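Local coordinates for YrdC-like domain-containing protein (Streptococcus mutans, PDB 3L7V) that is of unknown biochemical function but, as a member of the YrdC-like family, probably binds double-stranded RNA and may take part in tRNA modification, at residues 122-127 and 162-167; 234-239 and 266-271; 92-97 and 184-189; 39-44 and 215-220. One frame throughout, in Å; residues are numbered along the deposited sequence.

Interaction 1 (122-127 and 162-167); sequences DEDILL and VIKFGV
Val162 meets Leu126 through one methyl each, CG1 of Val162 lying 3.8 Å from CD1 of Leu126 with the two branched chains aslant. With chi1 at -173°, Val162 CG1 lies opposite the backbone N and beside the carbonyl carbon, which brings it near Leu127 O; that oxygen also receives a CA-H...O contact from Val162. Ile163 then pairs antiparallel with Leu127. Ile163 N donates to Leu127 O over 3.1 Å, whereas the return bond from Leu127 N to Ile163 O, at 3.4 Å, is weak. Both side chains lie on one face of the sheet, closed over Ile163 by the aromatic rings of Tyr117 and Trp121. The contact sets the helix-to-strand connection, which leaves helix 111-123 by a Schellman motif at Asp124 and enters strand 127-132, against the end of strand 158-163 and the turn after it. Lys164 uses its hydrocarbon: bent at chi2 (-60°), the chain crosses Asp124 at about a right angle, CD 3.4 Å from Asp124 OD1. NZ remains 4.9 Å from that oxygen; Asp124 forms its salt bridge with Lys65, and Lys164 a cation-pi contact with Trp121. Lys164 O approaches Leu126 CB at 3.4 Å, and Phe165 CB packs on Leu126 CD1.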
loop_
_atom_site.group_PDB
_atom_site.type_symbol
_atom_site.label_atom_id
_atom_site.label_comp_id
_atom_site.label_asym_id
_atom_site.label_seq_id
_atom_site.Cartn_x
_atom_site.Cartn_y
_atom_site.Cartn_z
ATOM N N ASP A 122 -12.744 9.511 3.517
ATOM C CA ASP A 122 -14.079 10.035 3.234
ATOM C C ASP A 122 -14.304 10.330 1.754
ATOM O O ASP A 122 -15.426 10.205 1.246
ATOM C CB ASP A 122 -14.336 11.325 4.046
ATOM C CG ASP A 122 -14.586 11.056 5.520
ATOM O OD1 ASP A 122 -14.805 9.884 5.907
ATOM O OD2 ASP A 122 -14.571 12.032 6.294
ATOM N N GLU A 123 -13.243 10.754 1.077
ATOM C CA GLU A 123 -13.329 11.156 -0.322
ATOM C C GLU A 123 -12.811 10.097 -1.293
ATOM O O GLU A 123 -12.809 10.300 -2.507
ATOM C CB GLU A 123 -12.599 12.484 -0.521
ATOM C CG GLU A 123 -13.228 13.606 0.287
ATOM C CD GLU A 123 -12.667 14.965 -0.053
ATOM O OE1 GLU A 123 -11.759 15.040 -0.910
ATOM O OE2 GLU A 123 -13.137 15.960 0.544
ATOM N N ASP A 124 -12.387 8.964 -0.752
ATOM C CA ASP A 124 -11.922 7.838 -1.563
ATOM C C ASP A 124 -10.712 8.163 -2.452
ATOM O O ASP A 124 -10.743 7.932 -3.658
ATOM C CB ASP A 124 -13.063 7.263 -2.412
ATOM C CG ASP A 124 -12.619 6.061 -3.248
ATOM O OD1 ASP A 124 -11.564 5.470 -2.926
ATOM O OD2 ASP A 124 -13.314 5.707 -4.227
ATOM N N ILE A 125 -9.645 8.686 -1.855
ATOM C CA ILE A 125 -8.422 8.955 -2.603
ATOM C C ILE A 125 -7.289 8.036 -2.157
ATOM O O ILE A 125 -7.019 7.913 -0.961
ATOM C CB ILE A 125 -7.934 10.389 -2.451
ATOM C CG1 ILE A 125 -9.026 11.403 -2.815
ATOM C CG2 ILE A 125 -6.727 10.600 -3.341
ATOM C CD1 ILE A 125 -8.727 12.809 -2.309
ATOM N N LEU A 126 -6.630 7.408 -3.132
ATOM C CA LEU A 126 -5.483 6.546 -2.871
ATOM C C LEU A 126 -4.318 7.311 -2.210
ATOM O O LEU A 126 -3.853 8.333 -2.729
ATOM C CB LEU A 126 -5.051 5.828 -4.171
ATOM C CG LEU A 126 -3.631 5.257 -4.395
ATOM C CD1 LEU A 126 -2.980 4.690 -3.153
ATOM C CD2 LEU A 126 -3.642 4.212 -5.498
ATOM N N LEU A 127 -3.840 6.802 -1.075
ATOM C CA LEU A 127 -2.809 7.501 -0.295
ATOM C C LEU A 127 -1.889 6.531 0.464
ATOM O O LEU A 127 -2.380 5.601 1.103
ATOM C CB LEU A 127 -3.488 8.477 0.703
ATOM C CG LEU A 127 -2.633 9.207 1.737
ATOM C CD1 LEU A 127 -1.894 10.399 1.097
ATOM C CD2 LEU A 127 -3.509 9.679 2.894
ATOM N N VAL A 162 -1.142 2.024 3.380
ATOM C CA VAL A 162 -1.918 2.514 2.227
ATOM C C VAL A 162 -3.414 2.280 2.394
ATOM O O VAL A 162 -3.803 1.216 2.857
ATOM C CB VAL A 162 -1.500 1.768 0.933
ATOM C CG1 VAL A 162 -2.160 2.386 -0.271
ATOM C CG2 VAL A 162 0.001 1.777 0.773
ATOM N N ILE A 163 -4.239 3.255 1.992
ATOM C CA ILE A 163 -5.710 3.125 1.969
ATOM C C ILE A 163 -6.291 3.425 0.581
ATOM O O ILE A 163 -5.640 4.064 -0.233
ATOM C CB ILE A 163 -6.420 4.135 2.942
ATOM C CG1 ILE A 163 -5.933 5.573 2.678
ATOM C CG2 ILE A 163 -6.257 3.727 4.398
ATOM C CD1 ILE A 163 -6.744 6.665 3.361
ATOM N N LYS A 164 -7.531 2.984 0.341
ATOM C CA LYS A 164 -8.303 3.291 -0.882
ATOM C C LYS A 164 -7.550 3.033 -2.187
ATOM O O LYS A 164 -7.612 3.827 -3.123
ATOM C CB LYS A 164 -8.856 4.735 -0.864
ATOM C CG LYS A 164 -9.867 5.027 0.254
ATOM C CD LYS A 164 -11.109 4.121 0.166
ATOM C CE LYS A 164 -12.018 4.277 1.393
ATOM N NZ LYS A 164 -13.265 3.456 1.247
ATOM N N PHE A 165 -6.872 1.897 -2.247
ATOM C CA PHE A 165 -5.981 1.569 -3.348
ATOM C C PHE A 165 -6.653 0.852 -4.510
ATOM O O PHE A 165 -6.023 0.642 -5.533
ATOM C CB PHE A 165 -4.822 0.706 -2.823
ATOM C CG PHE A 165 -5.266 -0.426 -1.914
ATOM C CD1 PHE A 165 -5.503 -1.693 -2.423
ATOM C CD2 PHE A 165 -5.445 -0.213 -0.552
ATOM C CE1 PHE A 165 -5.908 -2.735 -1.585
ATOM C CE2 PHE A 165 -5.845 -1.244 0.285
ATOM C CZ PHE A 165 -6.079 -2.509 -0.237
ATOM N N GLY A 166 -7.913 0.459 -4.344
ATOM C CA GLY A 166 -8.632 -0.300 -5.357
ATOM C C GLY A 166 -9.586 -1.299 -4.703
ATOM O O GLY A 166 -9.173 -2.050 -3.816
ATOM N N VAL A 167 -10.850 -1.326 -5.136
ATOM C CA VAL A 167 -11.890 -2.117 -4.461
ATOM C C VAL A 167 -11.605 -3.627 -4.302
ATOM O O VAL A 167 -11.782 -4.194 -3.212
ATOM C CB VAL A 167 -13.289 -1.925 -5.110
ATOM C CG1 VAL A 167 -14.358 -2.698 -4.327
ATOM C CG2 VAL A 167 -13.660 -0.455 -5.152
#

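Interaction 2 (234-239 and 266-271); sequences YEQGVM and VIRKGL. With SO4 (sulfate ion), chain G; SO4 (sulfate ion), chain B.
A classic beta bulge joins these segments: Ile267 and Arg268 both face Met239, a selenomethionine in this structure. Ile267 N donates to Met239 O at 3.1 Å and Met239 N to Arg268 O at 3.3 Å, while CD1 of Ile267 packs closely on CB and CE of Met239. Arg268 suits its place because its guanidinium serves several partners at once. Bent at chi3 (76°), the chain turns NE and NH2 side-on to a single acceptor, Gly237 O, each 3.1 Å away and nearly in the guanidinium plane. One face of that group is stacked by the amide of Gln236, the planes 9° apart, and Met239 SE lies over the opposite face. Also at the guanidinium edge, in its plane, NH1 donates to O2 of a sulfate ion at 3.0 Å. The bulge belongs to the antiparallel pairing of strands 239-241 and 265-268, beyond which the chains stay together in loops. There Leu271 N donates to Gln236 O (3.1 Å), and a water links Val238 N to Leu271 O. Gly270 fits since a CB would collide with Gln236 O, and its bare peptide lies against one face of the Tyr234 ring. A second sulfate accepts from Lys269 N through O1 at 3.1 Å.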
loop_
_atom_site.group_PDB
_atom_site.type_symbol
_atom_site.label_atom_id
_atom_site.label_comp_id
_atom_site.label_asym_id
_atom_site.label_seq_id
_atom_site.Cartn_x
_atom_site.Cartn_y
_atom_site.Cartn_z
ATOM N N TYR A 234 -1.021 8.300 -14.977
ATOM C CA TYR A 234 -0.191 7.904 -13.835
ATOM C C TYR A 234 -0.073 6.373 -13.685
ATOM O O TYR A 234 -1.038 5.639 -13.902
ATOM C CB TYR A 234 -0.754 8.507 -12.541
ATOM C CG TYR A 234 -0.625 10.007 -12.463
ATOM C CD1 TYR A 234 -1.719 10.835 -12.684
ATOM C CD2 TYR A 234 0.595 10.601 -12.177
ATOM C CE1 TYR A 234 -1.600 12.219 -12.613
ATOM C CE2 TYR A 234 0.727 11.987 -12.114
ATOM C CZ TYR A 234 -0.371 12.782 -12.329
ATOM O OH TYR A 234 -0.233 14.139 -12.258
ATOM N N GLU A 235 1.101 5.896 -13.284
ATOM C CA GLU A 235 1.325 4.458 -13.140
ATOM C C GLU A 235 1.576 4.030 -11.679
ATOM O O GLU A 235 1.845 2.851 -11.391
ATOM C CB GLU A 235 2.490 4.012 -14.032
ATOM C CG GLU A 235 2.399 4.469 -15.486
ATOM C CD GLU A 235 3.361 3.710 -16.409
ATOM O OE1 GLU A 235 4.256 4.349 -17.003
ATOM O OE2 GLU A 235 3.221 2.470 -16.540
ATOM N N GLN A 236 1.480 4.982 -10.757
ATOM C CA GLN A 236 1.734 4.701 -9.350
ATOM C C GLN A 236 0.978 5.695 -8.467
ATOM O O GLN A 236 0.482 6.712 -8.954
ATOM C CB GLN A 236 3.232 4.826 -9.081
ATOM C CG GLN A 236 3.783 6.178 -9.501
ATOM C CD GLN A 236 5.291 6.204 -9.613
ATOM O OE1 GLN A 236 5.890 7.274 -9.714
ATOM N NE2 GLN A 236 5.915 5.027 -9.593
ATOM N N GLY A 237 0.896 5.403 -7.173
ATOM C CA GLY A 237 0.290 6.327 -6.229
ATOM C C GLY A 237 1.293 7.235 -5.527
ATOM O O GLY A 237 2.507 6.980 -5.559
ATOM N N VAL A 238 0.774 8.294 -4.898
ATOM C CA VAL A 238 1.576 9.265 -4.158
ATOM C C VAL A 238 2.106 8.664 -2.856
ATOM O O VAL A 238 1.400 7.904 -2.200
ATOM C CB VAL A 238 0.722 10.506 -3.778
ATOM C CG1 VAL A 238 1.438 11.358 -2.742
ATOM C CG2 VAL A 238 0.370 11.324 -5.010
HETATM N N MSE A 239 3.343 8.997 -2.491
HETATM C CA MSE A 239 3.889 8.636 -1.167
HETATM C C MSE A 239 4.298 9.868 -0.352
HETATM O O MSE A 239 4.966 10.760 -0.877
HETATM C CB MSE A 239 5.087 7.679 -1.294
HETATM C CG MSE A 239 4.697 6.191 -1.346
HETATM SE SE MSE A 239 6.198 4.898 -1.298
HETATM C CE MSE A 239 7.229 5.646 0.152
ATOM N N VAL A 266 6.540 15.160 0.536
ATOM C CA VAL A 266 6.096 14.366 -0.604
ATOM C C VAL A 266 7.322 13.785 -1.327
ATOM O O VAL A 266 8.131 14.539 -1.860
ATOM C CB VAL A 266 5.220 15.196 -1.584
ATOM C CG1 VAL A 266 4.873 14.384 -2.862
ATOM C CG2 VAL A 266 3.955 15.711 -0.888
ATOM N N ILE A 267 7.463 12.452 -1.336
ATOM C CA ILE A 267 8.636 11.809 -1.952
ATOM C C ILE A 267 8.389 11.096 -3.304
ATOM O O ILE A 267 9.340 10.759 -4.022
ATOM C CB ILE A 267 9.435 10.896 -0.941
ATOM C CG1 ILE A 267 8.535 9.871 -0.245
ATOM C CG2 ILE A 267 10.140 11.741 0.125
ATOM C CD1 ILE A 267 8.214 8.696 -1.080
ATOM N N ARG A 268 7.127 10.892 -3.669
ATOM C CA ARG A 268 6.817 10.315 -4.980
ATOM C C ARG A 268 5.535 10.910 -5.542
ATOM O O ARG A 268 4.515 10.954 -4.864
ATOM C CB ARG A 268 6.710 8.780 -4.901
ATOM C CG ARG A 268 6.760 8.042 -6.237
ATOM C CD ARG A 268 6.775 6.498 -6.058
ATOM N NE ARG A 268 5.464 5.943 -5.711
ATOM C CZ ARG A 268 5.210 4.644 -5.529
ATOM N NH1 ARG A 268 6.173 3.743 -5.665
ATOM N NH2 ARG A 268 3.987 4.241 -5.209
ATOM N N LYS A 269 5.609 11.358 -6.792
ATOM C CA LYS A 269 4.482 11.933 -7.534
ATOM C C LYS A 269 3.545 10.816 -8.035
ATOM O O LYS A 269 3.991 9.700 -8.278
ATOM C CB LYS A 269 5.059 12.755 -8.707
ATOM C CG LYS A 269 4.117 13.690 -9.422
ATOM C CD LYS A 269 4.876 14.511 -10.468
ATOM C CE LYS A 269 3.931 15.401 -11.277
ATOM N NZ LYS A 269 4.649 16.362 -12.170
ATOM N N GLY A 270 2.253 11.093 -8.184
ATOM C CA GLY A 270 1.331 10.056 -8.630
ATOM C C GLY A 270 -0.138 10.441 -8.758
ATOM O O GLY A 270 -0.485 11.629 -8.756
ATOM N N LEU A 271 -1.000 9.427 -8.882
ATOM C CA LEU A 271 -2.442 9.634 -9.055
ATOM C C LEU A 271 -3.013 10.685 -8.068
ATOM O O LEU A 271 -2.788 10.601 -6.858
ATOM C CB LEU A 271 -3.195 8.301 -8.894
ATOM C CG LEU A 271 -4.684 8.306 -9.278
ATOM C CD1 LEU A 271 -4.879 8.496 -10.781
ATOM C CD2 LEU A 271 -5.416 7.051 -8.808
HETATM S S SO4 G . 8.943 10.123 -9.067
HETATM O O1 SO4 G . 8.434 10.425 -7.733
HETATM O O2 SO4 G . 9.937 11.125 -9.432
HETATM O O3 SO4 G . 9.564 8.801 -9.070
HETATM O O4 SO4 G . 7.841 10.149 -10.025
HETATM S S SO4 B . 5.819 -0.435 -5.017
HETATM O O1 SO4 B . 6.372 -0.443 -3.660
HETATM O O2 SO4 B . 6.333 0.713 -5.757
HETATM O O3 SO4 B . 6.221 -1.660 -5.712
HETATM O O4 SO4 B . 4.362 -0.313 -4.958
HETATM O O HOH W 1 -2.052 8.464 -5.086
#

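Interaction 3 (92-97 and 184-189); sequences PGVVLC and VYASSA. With SO4 (sulfate ion), chain B.
Val94 and Ala186 form an antiparallel hydrogen-bonded pair, with Val94 N to Ala186 O at 3.0 Å and Ala186 N to Val94 O at 3.2 Å; the N-to-C directions of strands 94-96 and 185-188 are 119° apart, so the antiparallel pair is strongly twisted. Next comes the non-hydrogen-bonded pair Val95 and Tyr185, followed by a bond of 3.2 Å from Leu96 N to Val184 O. Beyond it a water bridges Val184 N and Leu96 O. The apolar contact is carried mainly by Leu96. With CG anti to the carbonyl carbon (chi1 -62°), its branch reaches across so that CD1 sits 3.7 Å from Val184 CG1 and 3.8 Å from Ala186 CB; the small alanine admits the leucine on this side. On the face of Val95 and Tyr185, Val95 CG2 meets the edge of the tyrosine ring at CD2, 4.4 Å away. At the far end Ser188 N donates to O3 of a sulfate ion at 3.2 Å. Within the mixed sheet, Tyr185 is backbone-bonded to Thr72 of strand 67-72, whereas Val95 bonds to Cys160 and Val162 of strand 158-163, so each of the two strands has a further neighbour.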
loop_
_atom_site.group_PDB
_atom_site.type_symbol
_atom_site.label_atom_id
_atom_site.label_comp_id
_atom_site.label_asym_id
_atom_site.label_seq_id
_atom_site.Cartn_x
_atom_site.Cartn_y
_atom_site.Cartn_z
ATOM N N PRO A 92 11.298 -2.807 1.136
ATOM C CA PRO A 92 10.184 -3.521 1.783
ATOM C C PRO A 92 8.859 -3.480 1.002
ATOM O O PRO A 92 8.616 -2.530 0.240
ATOM C CB PRO A 92 10.013 -2.779 3.127
ATOM C CG PRO A 92 11.167 -1.775 3.206
ATOM C CD PRO A 92 11.597 -1.526 1.803
ATOM N N GLY A 93 8.024 -4.506 1.190
ATOM C CA GLY A 93 6.631 -4.448 0.763
ATOM C C GLY A 93 5.843 -3.478 1.646
ATOM O O GLY A 93 6.301 -3.097 2.728
ATOM N N VAL A 94 4.656 -3.085 1.188
ATOM C CA VAL A 94 3.805 -2.123 1.901
ATOM C C VAL A 94 2.660 -2.816 2.650
ATOM O O VAL A 94 2.296 -3.954 2.317
ATOM C CB VAL A 94 3.188 -1.124 0.908
ATOM C CG1 VAL A 94 4.260 -0.568 -0.027
ATOM C CG2 VAL A 94 2.085 -1.790 0.108
ATOM N N VAL A 95 2.091 -2.136 3.650
ATOM C CA VAL A 95 0.940 -2.660 4.407
ATOM C C VAL A 95 -0.418 -2.170 3.861
ATOM O O VAL A 95 -0.692 -0.970 3.849
ATOM C CB VAL A 95 1.037 -2.310 5.916
ATOM C CG1 VAL A 95 -0.118 -2.930 6.680
ATOM C CG2 VAL A 95 2.356 -2.770 6.502
ATOM N N LEU A 96 -1.263 -3.097 3.415
ATOM C CA LEU A 96 -2.578 -2.747 2.845
ATOM C C LEU A 96 -3.684 -2.698 3.916
ATOM O O LEU A 96 -4.070 -3.741 4.444
ATOM C CB LEU A 96 -2.987 -3.752 1.752
ATOM C CG LEU A 96 -2.139 -3.914 0.481
ATOM C CD1 LEU A 96 -2.636 -5.092 -0.347
ATOM C CD2 LEU A 96 -2.124 -2.641 -0.358
ATOM N N CYS A 97 -4.193 -1.498 4.214
ATOM C CA CYS A 97 -5.214 -1.296 5.263
ATOM C C CYS A 97 -6.657 -1.379 4.727
ATOM O O CYS A 97 -7.018 -0.691 3.773
ATOM C CB CYS A 97 -4.997 0.052 6.003
ATOM S SG CYS A 97 -3.457 0.167 7.003
ATOM N N VAL A 184 -2.377 -8.150 5.227
ATOM C CA VAL A 184 -1.999 -8.436 3.827
ATOM C C VAL A 184 -0.929 -7.454 3.305
ATOM O O VAL A 184 -1.002 -6.259 3.575
ATOM C CB VAL A 184 -3.232 -8.423 2.885
ATOM C CG1 VAL A 184 -2.806 -8.349 1.438
ATOM C CG2 VAL A 184 -4.096 -9.652 3.112
ATOM N N TYR A 185 0.070 -7.970 2.585
ATOM C CA TYR A 185 1.223 -7.175 2.133
ATOM C C TYR A 185 1.351 -7.217 0.613
ATOM O O TYR A 185 0.816 -8.126 -0.031
ATOM C CB TYR A 185 2.530 -7.677 2.768
ATOM C CG TYR A 185 2.420 -7.987 4.244
ATOM C CD1 TYR A 185 2.434 -9.302 4.701
ATOM C CD2 TYR A 185 2.293 -6.965 5.183
ATOM C CE1 TYR A 185 2.322 -9.592 6.051
ATOM C CE2 TYR A 185 2.180 -7.249 6.526
ATOM C CZ TYR A 185 2.195 -8.561 6.959
ATOM O OH TYR A 185 2.083 -8.842 8.307
ATOM N N ALA A 186 2.070 -6.253 0.034
ATOM C CA ALA A 186 2.083 -6.110 -1.421
ATOM C C ALA A 186 3.279 -5.383 -2.015
ATOM O O ALA A 186 4.020 -4.679 -1.327
ATOM C CB ALA A 186 0.803 -5.447 -1.902
ATOM N N SER A 187 3.405 -5.555 -3.328
ATOM C CA SER A 187 4.415 -4.931 -4.171
ATOM C C SER A 187 3.810 -4.922 -5.583
ATOM O O SER A 187 2.917 -5.726 -5.882
ATOM C CB SER A 187 5.685 -5.781 -4.146
ATOM O OG SER A 187 6.832 -5.018 -4.453
ATOM N N SER A 188 4.267 -4.033 -6.457
ATOM C CA SER A 188 3.644 -3.946 -7.782
ATOM C C SER A 188 4.038 -5.111 -8.677
ATOM O O SER A 188 5.137 -5.647 -8.562
ATOM C CB SER A 188 3.932 -2.603 -8.470
ATOM O OG SER A 188 5.286 -2.491 -8.872
ATOM N N ALA A 189 3.128 -5.489 -9.570
ATOM C CA ALA A 189 3.314 -6.629 -10.477
ATOM C C ALA A 189 4.049 -6.222 -11.760
ATOM O O ALA A 189 3.437 -6.081 -12.822
ATOM C CB ALA A 189 1.954 -7.271 -10.814
HETATM S S SO4 B . 5.819 -0.435 -5.017
HETATM O O1 SO4 B . 6.372 -0.443 -3.660
HETATM O O2 SO4 B . 6.333 0.713 -5.757
HETATM O O3 SO4 B . 6.221 -1.660 -5.712
HETATM O O4 SO4 B . 4.362 -0.313 -4.958
HETATM O O HOH W 2 -3.905 -5.747 6.118
#

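Interaction 4 (39-44 and 215-220); sequences IHWDGN and IEADDY. With SO4 (sulfate ion), chain D.
Ile39 O accepts from Glu216 N at 2.9 Å and Glu216 O from Trp41 N at 3.2 Å, in the staggered pattern of parallel strands. O1 of a sulfate ion accepts from His40 ND1 at 3.0 Å at the ring edge, near its plane, while Asp218 N and Asp219 N, the first amides of helix 218-223, donate to O2 and O4. Such amides, with no carbonyl a turn earlier in the helix to bond, and an imidazole N-H are natural partners for an anion. Asn44 N bonds to Asp42 OD1 in an Asx turn, and Trp41 NE1 makes a bent bond to Asn44 O, the donor above the carbonyl plane. Glu216 OE2 bonds to His38, and its OE1 lies near His40 NE2 at too poor an angle for a hydrogen bond. Over one face of the His40 ring comes Glu216 CB, 4.2 Å from the ring centroid. Ile39 and Ile215 lie side by side, CD1 of Ile39 against CG1 of Ile215 at 3.9 Å, as the parallel register places them on one face; beta-branched isoleucine suits extended strands. A chi1 of 179° places the Trp41 indole beside Tyr220. Its CB rests on Ile215 CG2, and its CZ3 edge meets the face of Tyr220, 3.9 Å from CD1, a T-shaped pair. Edge strand 37-40 beside strand 213-216, with an anion at the N-terminus of the following helix, is a parallel alpha/beta arrangement.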
loop_
_atom_site.group_PDB
_atom_site.type_symbol
_atom_site.label_atom_id
_atom_site.label_comp_id
_atom_site.label_asym_id
_atom_site.label_seq_id
_atom_site.Cartn_x
_atom_site.Cartn_y
_atom_site.Cartn_z
ATOM N N ILE A 39 -8.984 -15.734 -13.605
ATOM C CA ILE A 39 -10.413 -15.437 -13.451
ATOM C C ILE A 39 -10.706 -13.940 -13.657
ATOM O O ILE A 39 -9.803 -13.111 -13.578
ATOM C CB ILE A 39 -10.951 -15.842 -12.051
ATOM C CG1 ILE A 39 -10.085 -15.243 -10.939
ATOM C CG2 ILE A 39 -11.005 -17.336 -11.897
ATOM C CD1 ILE A 39 -10.711 -15.354 -9.551
ATOM N N HIS A 40 -11.973 -13.604 -13.899
ATOM C CA HIS A 40 -12.395 -12.205 -14.037
ATOM C C HIS A 40 -13.165 -11.674 -12.814
ATOM O O HIS A 40 -14.164 -12.260 -12.403
ATOM C CB HIS A 40 -13.228 -12.017 -15.310
ATOM C CG HIS A 40 -12.415 -11.990 -16.569
ATOM N ND1 HIS A 40 -12.073 -10.817 -17.212
ATOM C CD2 HIS A 40 -11.876 -12.991 -17.308
ATOM C CE1 HIS A 40 -11.364 -11.097 -18.291
ATOM N NE2 HIS A 40 -11.229 -12.410 -18.372
ATOM N N TRP A 41 -12.696 -10.564 -12.240
ATOM C CA TRP A 41 -13.364 -9.937 -11.088
ATOM C C TRP A 41 -14.730 -9.380 -11.486
ATOM O O TRP A 41 -14.851 -8.700 -12.502
ATOM C CB TRP A 41 -12.488 -8.824 -10.502
ATOM C CG TRP A 41 -13.097 -8.103 -9.323
ATOM C CD1 TRP A 41 -13.517 -8.661 -8.147
ATOM C CD2 TRP A 41 -13.355 -6.694 -9.210
ATOM N NE1 TRP A 41 -14.023 -7.691 -7.315
ATOM C CE2 TRP A 41 -13.926 -6.474 -7.938
ATOM C CE3 TRP A 41 -13.163 -5.596 -10.062
ATOM C CZ2 TRP A 41 -14.308 -5.201 -7.495
ATOM C CZ3 TRP A 41 -13.537 -4.327 -9.615
ATOM C CH2 TRP A 41 -14.103 -4.143 -8.345
ATOM N N ASP A 42 -15.757 -9.665 -10.689
ATOM C CA ASP A 42 -17.111 -9.216 -11.017
ATOM C C ASP A 42 -17.616 -8.048 -10.161
ATOM O O ASP A 42 -18.764 -7.629 -10.304
ATOM C CB ASP A 42 -18.113 -10.382 -10.957
ATOM C CG ASP A 42 -18.294 -10.939 -9.553
ATOM O OD1 ASP A 42 -17.703 -10.391 -8.596
ATOM O OD2 ASP A 42 -19.030 -11.938 -9.410
ATOM N N GLY A 43 -16.774 -7.528 -9.272
ATOM C CA GLY A 43 -17.206 -6.431 -8.416
ATOM C C GLY A 43 -17.551 -6.828 -6.988
ATOM O O GLY A 43 -17.675 -5.963 -6.121
ATOM N N ASN A 44 -17.716 -8.128 -6.745
ATOM C CA ASN A 44 -17.903 -8.667 -5.392
ATOM C C ASN A 44 -16.591 -9.249 -4.839
ATOM O O ASN A 44 -15.645 -9.501 -5.589
ATOM C CB ASN A 44 -18.963 -9.784 -5.380
ATOM C CG ASN A 44 -20.277 -9.380 -6.048
ATOM O OD1 ASN A 44 -20.952 -8.440 -5.622
ATOM N ND2 ASN A 44 -20.660 -10.121 -7.085
ATOM N N ILE A 215 -6.094 -12.459 -10.976
ATOM C CA ILE A 215 -7.405 -11.850 -11.124
ATOM C C ILE A 215 -7.320 -10.711 -12.144
ATOM O O ILE A 215 -6.511 -9.794 -11.973
ATOM C CB ILE A 215 -7.923 -11.336 -9.760
ATOM C CG1 ILE A 215 -8.130 -12.502 -8.786
ATOM C CG2 ILE A 215 -9.193 -10.533 -9.925
ATOM C CD1 ILE A 215 -8.119 -12.089 -7.291
ATOM N N GLU A 216 -8.144 -10.784 -13.197
ATOM C CA GLU A 216 -8.138 -9.816 -14.312
ATOM C C GLU A 216 -9.278 -8.784 -14.246
ATOM O O GLU A 216 -10.392 -9.127 -13.849
ATOM C CB GLU A 216 -8.225 -10.544 -15.663
ATOM C CG GLU A 216 -7.128 -11.584 -15.901
ATOM C CD GLU A 216 -7.085 -12.106 -17.342
ATOM O OE1 GLU A 216 -7.841 -11.606 -18.206
ATOM O OE2 GLU A 216 -6.279 -13.019 -17.614
ATOM N N ALA A 217 -8.986 -7.541 -14.650
ATOM C CA ALA A 217 -9.977 -6.452 -14.753
ATOM C C ALA A 217 -9.427 -5.223 -15.502
ATOM O O ALA A 217 -9.508 -4.103 -14.998
ATOM C CB ALA A 217 -10.494 -6.036 -13.369
ATOM N N ASP A 218 -8.875 -5.439 -16.699
ATOM C CA ASP A 218 -8.297 -4.372 -17.524
ATOM C C ASP A 218 -9.224 -3.155 -17.701
ATOM O O ASP A 218 -8.762 -2.013 -17.693
ATOM C CB ASP A 218 -7.899 -4.913 -18.908
ATOM C CG ASP A 218 -6.590 -5.716 -18.892
ATOM O OD1 ASP A 218 -5.943 -5.851 -17.825
ATOM O OD2 ASP A 218 -6.206 -6.217 -19.970
ATOM N N ASP A 219 -10.520 -3.412 -17.887
ATOM C CA ASP A 219 -11.525 -2.355 -18.037
ATOM C C ASP A 219 -11.681 -1.465 -16.784
ATOM O O ASP A 219 -11.862 -0.252 -16.899
ATOM C CB ASP A 219 -12.887 -2.947 -18.440
ATOM N N TYR A 220 -11.624 -2.071 -15.598
ATOM C CA TYR A 220 -11.587 -1.318 -14.342
ATOM C C TYR A 220 -10.424 -0.299 -14.275
ATOM O O TYR A 220 -10.609 0.861 -13.874
ATOM C CB TYR A 220 -11.492 -2.278 -13.150
ATOM C CG TYR A 220 -11.317 -1.570 -11.832
ATOM C CD1 TYR A 220 -12.388 -0.939 -11.219
ATOM C CD2 TYR A 220 -10.077 -1.510 -11.210
ATOM C CE1 TYR A 220 -12.235 -0.280 -10.017
ATOM C CE2 TYR A 220 -9.911 -0.847 -10.003
ATOM C CZ TYR A 220 -10.995 -0.235 -9.410
ATOM O OH TYR A 220 -10.851 0.426 -8.205
HETATM S S SO4 D . -11.313 -7.460 -18.596
HETATM O O1 SO4 D . -12.257 -7.849 -17.554
HETATM O O2 SO4 D . -9.958 -7.762 -18.129
HETATM O O3 SO4 D . -11.594 -8.209 -19.821
HETATM O O4 SO4 D . -11.458 -6.031 -18.876
#

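All four contacts belong to one mixed sheet. Interactions 1 and 3 touch, through neighbouring strands 158-163 and 94-96: Val162 N lies 3.1 Å from Val95 O, and Phe165 packs on Leu96. Interaction 4 lies at the edge of the sheet, yet Val167 of interaction 1 meets its aromatic pair, Val167 CB being 4.0 Å from Trp41 CH2; the centres of these two contacts are about 18 Å apart. Interactions 2 and 3, about 15 Å apart between centres, share no direct contact but hold the same sulfate ion, through Arg268 NH1 and Ser188 N. Although the sulfates probably come from the crystallisation liquor, this shared anion site is consistent with phosphate binding in a putative RNA-binding protein.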